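Local coordinates for protein alcohol dehydrogenase YqhD (Escherichia coli, PDB 4QGS) that reduces a broad range of short-chain aldehydes to alcohols with NADPH, using one catalytic zinc ion per subunit and working as a homodimer, at residues Y192-P195 with P196-A200; G281-L284 with T285-H288. All coordinates share one frame; numbering follows the deposited sequence. Where two conformers were deposited one is given.

Interaction 1 of 2, residues Y192-P195 with P196-A200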
ATOM      1  N   TYR A 192     -11.804 -12.855   4.318  1.00 17.87           N
ATOM      2  CA  TYR A 192     -13.203 -13.139   3.965  1.00 19.27           C
ATOM      3  C   TYR A 192     -14.181 -12.095   4.501  1.00 19.69           C
ATOM      4  O   TYR A 192     -15.224 -11.846   3.896  1.00 22.22           O
ATOM      5  CB  TYR A 192     -13.644 -14.500   4.501  1.00 20.04           C
ATOM      6  CG  TYR A 192     -13.014 -15.720   3.879  1.00 19.37           C
ATOM      7  CD1 TYR A 192     -12.046 -15.621   2.870  1.00 18.40           C
ATOM      8  CD2 TYR A 192     -13.388 -16.988   4.307  1.00 19.72           C
ATOM      9  CE1 TYR A 192     -11.469 -16.765   2.324  1.00 22.04           C
ATOM     10  CE2 TYR A 192     -12.827 -18.118   3.766  1.00 20.94           C
ATOM     11  CZ  TYR A 192     -11.870 -18.012   2.773  1.00 22.18           C
ATOM     12  OH  TYR A 192     -11.333 -19.169   2.257  1.00 22.56           O
ATOM     13  N   THR A 193     -13.854 -11.510   5.649  1.00 17.76           N
ATOM     14  CA  THR A 193     -14.778 -10.594   6.325  1.00 24.63           C
ATOM     15  C   THR A 193     -14.693  -9.142   5.824  1.00 24.53           C
ATOM     16  O   THR A 193     -15.510  -8.298   6.209  1.00 24.37           O
ATOM     17  CB  THR A 193     -14.538 -10.604   7.852  1.00 22.13           C
ATOM     18  OG1 THR A 193     -13.169 -10.268   8.121  1.00 28.94           O
ATOM     19  CG2 THR A 193     -14.848 -11.969   8.425  1.00 31.30           C
ATOM     20  N   LEU A 194     -13.722  -8.840   4.970  1.00 20.81           N
ATOM     21  CA  LEU A 194     -13.607  -7.490   4.429  1.00 19.67           C
ATOM     22  C   LEU A 194     -14.857  -7.069   3.654  1.00 17.78           C
ATOM     23  O   LEU A 194     -15.347  -7.808   2.800  1.00 17.08           O
ATOM     24  CB  LEU A 194     -12.392  -7.382   3.510  1.00 21.14           C
ATOM     25  CG  LEU A 194     -11.044  -7.598   4.184  1.00 26.10           C
ATOM     26  CD1 LEU A 194      -9.949  -7.795   3.141  1.00 24.80           C
ATOM     27  CD2 LEU A 194     -10.734  -6.395   5.059  1.00 29.91           C
ATOM     28  N   PRO A 195     -15.375  -5.868   3.944  1.00 18.45           N
ATOM     29  CA  PRO A 195     -16.505  -5.395   3.142  1.00 20.07           C
ATOM     30  C   PRO A 195     -16.112  -5.229   1.682  1.00 16.44           C
ATOM     31  O   PRO A 195     -14.922  -5.001   1.381  1.00 17.44           O
ATOM     32  CB  PRO A 195     -16.861  -4.035   3.780  1.00 21.49           C
ATOM     33  CG  PRO A 195     -16.264  -4.077   5.142  1.00 28.06           C
ATOM     34  CD  PRO A 195     -15.026  -4.937   5.026  1.00 19.64           C
ATOM     35  N   PRO A 196     -17.093  -5.338   0.775  1.00 17.12           N
ATOM     36  CA  PRO A 196     -16.853  -5.243  -0.669  1.00 19.46           C
ATOM     37  C   PRO A 196     -16.081  -3.974  -1.027  1.00 17.32           C
ATOM     38  O   PRO A 196     -15.199  -4.026  -1.883  1.00 18.24           O
ATOM     39  CB  PRO A 196     -18.269  -5.227  -1.257  1.00 22.21           C
ATOM     40  CG  PRO A 196     -19.095  -5.979  -0.249  1.00 23.55           C
ATOM     41  CD  PRO A 196     -18.511  -5.613   1.088  1.00 20.75           C
ATOM     42  N   ARG A 197     -16.413  -2.857  -0.378  1.00 17.71           N
ATOM     43  CA  ARG A 197     -15.702  -1.593  -0.595  1.00 18.77           C
ATOM     44  C   ARG A 197     -14.194  -1.755  -0.403  1.00 20.21           C
ATOM     45  O   ARG A 197     -13.391  -1.318  -1.246  1.00 19.09           O
ATOM     46  CB  ARG A 197     -16.255  -0.513   0.353  1.00 19.44           C
ATOM     47  CG  ARG A 197     -15.410   0.756   0.470  1.00 25.76           C
ATOM     48  CD  ARG A 197     -15.951   1.642   1.602  1.00 26.85           C
ATOM     49  NE  ARG A 197     -15.244   2.915   1.726  1.00 37.51           N
ATOM     50  CZ  ARG A 197     -15.573   3.862   2.607  1.00 46.10           C
ATOM     51  NH1 ARG A 197     -14.883   4.995   2.663  1.00 33.11           N
ATOM     52  NH2 ARG A 197     -16.592   3.671   3.438  1.00 38.81           N
ATOM     53  N   GLN A 198     -13.809  -2.398   0.692  1.00 17.51           N
ATOM     54  CA  GLN A 198     -12.402  -2.595   1.007  0.51 20.11           C
ATOM     55  C   GLN A 198     -11.754  -3.616   0.074  1.00 17.96           C
ATOM     56  O   GLN A 198     -10.581  -3.480  -0.267  1.00 17.87           O
ATOM     57  CB  GLN A 198     -12.225  -3.033   2.460  0.51 24.73           C
ATOM     58  CG  GLN A 198     -12.606  -1.973   3.497  0.51 27.45           C
ATOM     59  CD  GLN A 198     -12.408  -2.467   4.919  0.51 31.42           C
ATOM     60  OE1 GLN A 198     -12.119  -3.640   5.141  0.51 34.20           O
ATOM     61  NE2 GLN A 198     -12.576  -1.578   5.889  0.51 34.63           N
ATOM     62  N   VAL A 199     -12.514  -4.632  -0.333  1.00 15.58           N
ATOM     63  CA  VAL A 199     -11.967  -5.649  -1.247  1.00 15.33           C
ATOM     64  C   VAL A 199     -11.686  -5.009  -2.603  1.00 17.45           C
ATOM     65  O   VAL A 199     -10.596  -5.171  -3.180  1.00 16.98           O
ATOM     66  CB  VAL A 199     -12.925  -6.848  -1.417  1.00 17.66           C
ATOM     67  CG1 VAL A 199     -12.420  -7.788  -2.514  1.00 17.23           C
ATOM     68  CG2 VAL A 199     -13.046  -7.604  -0.107  1.00 18.20           C
ATOM     69  N   ALA A 200     -12.665  -4.263  -3.109  1.00 14.68           N
ATOM     70  CA  ALA A 200     -12.475  -3.578  -4.392  1.00 16.63           C
ATOM     71  C   ALA A 200     -11.340  -2.564  -4.327  1.00 16.45           C
ATOM     72  O   ALA A 200     -10.491  -2.505  -5.236  1.00 15.80           O
ATOM     73  CB  ALA A 200     -13.770  -2.898  -4.837  1.00 15.91           C
TER

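Interaction 2 of 2, residues G281-L284 with T285-H288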
ATOM      1  N   GLY A 281      -3.583  11.756  -6.738  1.00 14.48           N
ATOM      2  CA  GLY A 281      -4.656  11.149  -5.980  1.00 15.19           C
ATOM      3  C   GLY A 281      -4.656  11.555  -4.519  1.00 16.95           C
ATOM      4  O   GLY A 281      -5.732  11.751  -3.924  1.00 14.43           O
ATOM      5  N   HIS A 282      -3.469  11.682  -3.935  0.57 16.96           N
ATOM      6  CA  HIS A 282      -3.332  12.009  -2.518  0.57 16.53           C
ATOM      7  C   HIS A 282      -3.996  13.346  -2.169  0.57 19.26           C
ATOM      8  O   HIS A 282      -4.542  13.499  -1.086  0.57 17.09           O
ATOM      9  CB  HIS A 282      -1.857  12.047  -2.106  0.57 19.70           C
ATOM     10  CG  HIS A 282      -1.232  10.692  -1.928  0.57 20.66           C
ATOM     11  ND1 HIS A 282       0.111  10.528  -1.662  0.57 26.92           N
ATOM     12  CD2 HIS A 282      -1.758   9.444  -1.980  0.57 22.78           C
ATOM     13  CE1 HIS A 282       0.385   9.240  -1.556  0.57 25.89           C
ATOM     14  NE2 HIS A 282      -0.730   8.559  -1.746  0.57 24.52           N
ATOM     15  N   GLU A 283      -3.929  14.316  -3.079  1.00 17.76           N
ATOM     16  CA  GLU A 283      -4.571  15.612  -2.833  1.00 16.21           C
ATOM     17  C   GLU A 283      -6.097  15.508  -2.840  1.00 17.61           C
ATOM     18  O   GLU A 283      -6.764  16.266  -2.133  1.00 17.62           O
ATOM     19  CB  GLU A 283      -4.114  16.653  -3.862  1.00 19.47           C
ATOM     20  CG  GLU A 283      -2.607  16.866  -3.917  1.00 18.35           C
ATOM     21  CD  GLU A 283      -1.978  17.335  -2.615  1.00 20.28           C
ATOM     22  OE1 GLU A 283      -2.683  17.712  -1.661  1.00 19.05           O
ATOM     23  OE2 GLU A 283      -0.733  17.337  -2.549  1.00 21.56           O
ATOM     24  N   LEU A 284      -6.652  14.575  -3.618  1.00 15.35           N
ATOM     25  CA  LEU A 284      -8.103  14.341  -3.602  1.00 14.05           C
ATOM     26  C   LEU A 284      -8.560  13.748  -2.263  1.00 16.64           C
ATOM     27  O   LEU A 284      -9.626  14.094  -1.751  1.00 17.70           O
ATOM     28  CB  LEU A 284      -8.526  13.424  -4.762  1.00 14.84           C
ATOM     29  CG  LEU A 284      -8.309  14.038  -6.163  1.00 14.71           C
ATOM     30  CD1 LEU A 284      -8.588  13.004  -7.253  1.00 14.49           C
ATOM     31  CD2 LEU A 284      -9.236  15.264  -6.360  1.00 16.06           C
ATOM     32  N   THR A 285      -7.755  12.854  -1.696  1.00 16.62           N
ATOM     33  CA  THR A 285      -8.093  12.297  -0.390  1.00 15.22           C
ATOM     34  C   THR A 285      -7.996  13.376   0.689  1.00 17.87           C
ATOM     35  O   THR A 285      -8.907  13.533   1.516  1.00 15.83           O
ATOM     36  CB  THR A 285      -7.176  11.106  -0.010  1.00 17.16           C
ATOM     37  OG1 THR A 285      -7.423  10.009  -0.901  1.00 14.68           O
ATOM     38  CG2 THR A 285      -7.479  10.673   1.438  1.00 17.92           C
ATOM     39  N   ALA A 286      -6.906  14.139   0.664  1.00 17.30           N
ATOM     40  CA  ALA A 286      -6.665  15.172   1.667  1.00 17.42           C
ATOM     41  C   ALA A 286      -7.759  16.230   1.658  1.00 22.58           C
ATOM     42  O   ALA A 286      -8.232  16.670   2.709  1.00 21.50           O
ATOM     43  CB  ALA A 286      -5.303  15.829   1.443  1.00 18.89           C
ATOM     44  N   MET A 287      -8.180  16.621   0.464  1.00 18.61           N
ATOM     45  CA  MET A 287      -9.141  17.717   0.348  1.00 18.57           C
ATOM     46  C   MET A 287     -10.605  17.296   0.404  1.00 21.40           C
ATOM     47  O   MET A 287     -11.438  18.029   0.955  1.00 20.28           O
ATOM     48  CB  MET A 287      -8.899  18.494  -0.945  1.00 18.95           C
ATOM     49  CG  MET A 287      -9.747  19.752  -1.026  1.00 22.61           C
ATOM     50  SD  MET A 287      -9.270  20.792  -2.410  1.00 25.68           S
ATOM     51  CE  MET A 287      -7.612  21.286  -1.925  1.00 18.59           C
ATOM     52  N   HIS A 288     -10.924  16.135  -0.167  1.00 16.77           N
ATOM     53  CA  HIS A 288     -12.314  15.727  -0.330  1.00 17.27           C
ATOM     54  C   HIS A 288     -12.658  14.426   0.396  1.00 14.86           C
ATOM     55  O   HIS A 288     -13.809  14.020   0.388  1.00 17.17           O
ATOM     56  CB  HIS A 288     -12.667  15.581  -1.824  1.00 17.16           C
ATOM     57  CG  HIS A 288     -12.515  16.853  -2.608  1.00 20.07           C
ATOM     58  ND1 HIS A 288     -13.249  17.990  -2.336  1.00 17.73           N
ATOM     59  CD2 HIS A 288     -11.718  17.163  -3.658  1.00 19.13           C
ATOM     60  CE1 HIS A 288     -12.893  18.952  -3.170  1.00 19.44           C
ATOM     61  NE2 HIS A 288     -11.974  18.474  -3.989  1.00 19.90           N
TER

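Interaction 1 of 2, residues Y192-P195 with P196-A200
Pro195 and Val199 are joined by the first i to i+4 backbone bond of helix 196-211, Val199 N to Pro195 O at 3.0 Å, with an N-H...O angle of 154°. Pro195 is the N-cap, and Pro196 follows as the first helical residue; having no N-H, it loses nothing at a position where the helix would leave that group without a carbonyl acceptor. The Gln198 side chain runs back alongside the turn to the CD corner of the Pro195 ring, crossing it obliquely. Its CG stands beside the backbone N (chi1 -67°) and the chain beyond is extended, which brings OE1 near Pro195 CD and Leu194 CD2; this holds for one of two modelled conformers, and the closeness of the approach is doubtful. The Pro-Pro step forms the start of the helix that follows the nucleotide-binding part of this iron-containing alcohol dehydrogenase and later supplies the zinc ligands Asp205 and His209; Thr193, in the lead-in loop, binds NADP(+). At the buried Val199, CG2 lies 3.7 Å from Leu194 CB, and the same methyl is 3.5 Å from Pro195 O. Arg252 of helix 249-262 touches both Leu194 and Val199, while Arg197 NH1 forms a salt bridge with Asp291 OD1.

Interaction 2 of 2, residues G281-L284 with T285-H288
Leu284 and His288 meet through both backbone and side chain in the last turn of helix 276-288. Four successive i to i+4 bonds span the stretch: Thr285 N to Gly281 O (3.2 Å), Ala286 N to His282 O (3.0 Å), Met287 N to Glu283 O (3.0 Å) and His288 N to Leu284 O (2.9 Å). The N-H...O angle is 154° for the first and 148° for the last. Gly281 O also takes a weak bond from Leu284 N and another weak one from Thr295 OG1, giving it three donors in all.

Three polar side chains, Glu283, Thr285 and His288, bond outside residues 281-288. Thr285 has OG1 beside its own backbone N (chi1 -66°) and bonds through that hydroxyl to Leu290 O, just past the helix end. Glu283 OE2 is paired with His374 ND1, and His288 NE2 with Ser363 OG. The carbon contacts of the His288 ring within this turn are with Met287 CG, 3.8 Å above the centre of one face, and with Leu284 CD2, 4.1 Å from His288 CD2. Leu284 itself is buried among Leu367, Val299 and Tyr394, which belong to three different helices.

The CB of His282 points away from residues 285-288; in one of two modelled conformers its side chain is about 6 Å from the zinc ion and about 4 Å from the side chains of His278 and His292, nearest atoms in each case. In sequence, the zinc ligands His278 and His292 lie on either side of residues 281-288, an arrangement belonging to the all-helical metal-binding domain of iron-containing alcohol dehydrogenases.

How the interactions relate
Interaction 1 is a surface contact with one buried residue among six that touch, whereas interaction 2 is partly buried, with three of eight. Their centres are 22 Å apart and their nearest atoms about 9 Å apart, so they do not touch and hold different helices: residues 192-200 start helix 196-211, and residues 281-288 finish helix 276-288. At the start, one backbone bond crosses the segments, with a second within 196-200, and the outward polar link is a salt bridge from Arg197. At the end, four backbone bonds cross, Leu284 is buried, and three side chains hydrogen-bond outward. Both helices provide zinc ligands, Asp205 and His209 from one, His278 from the other.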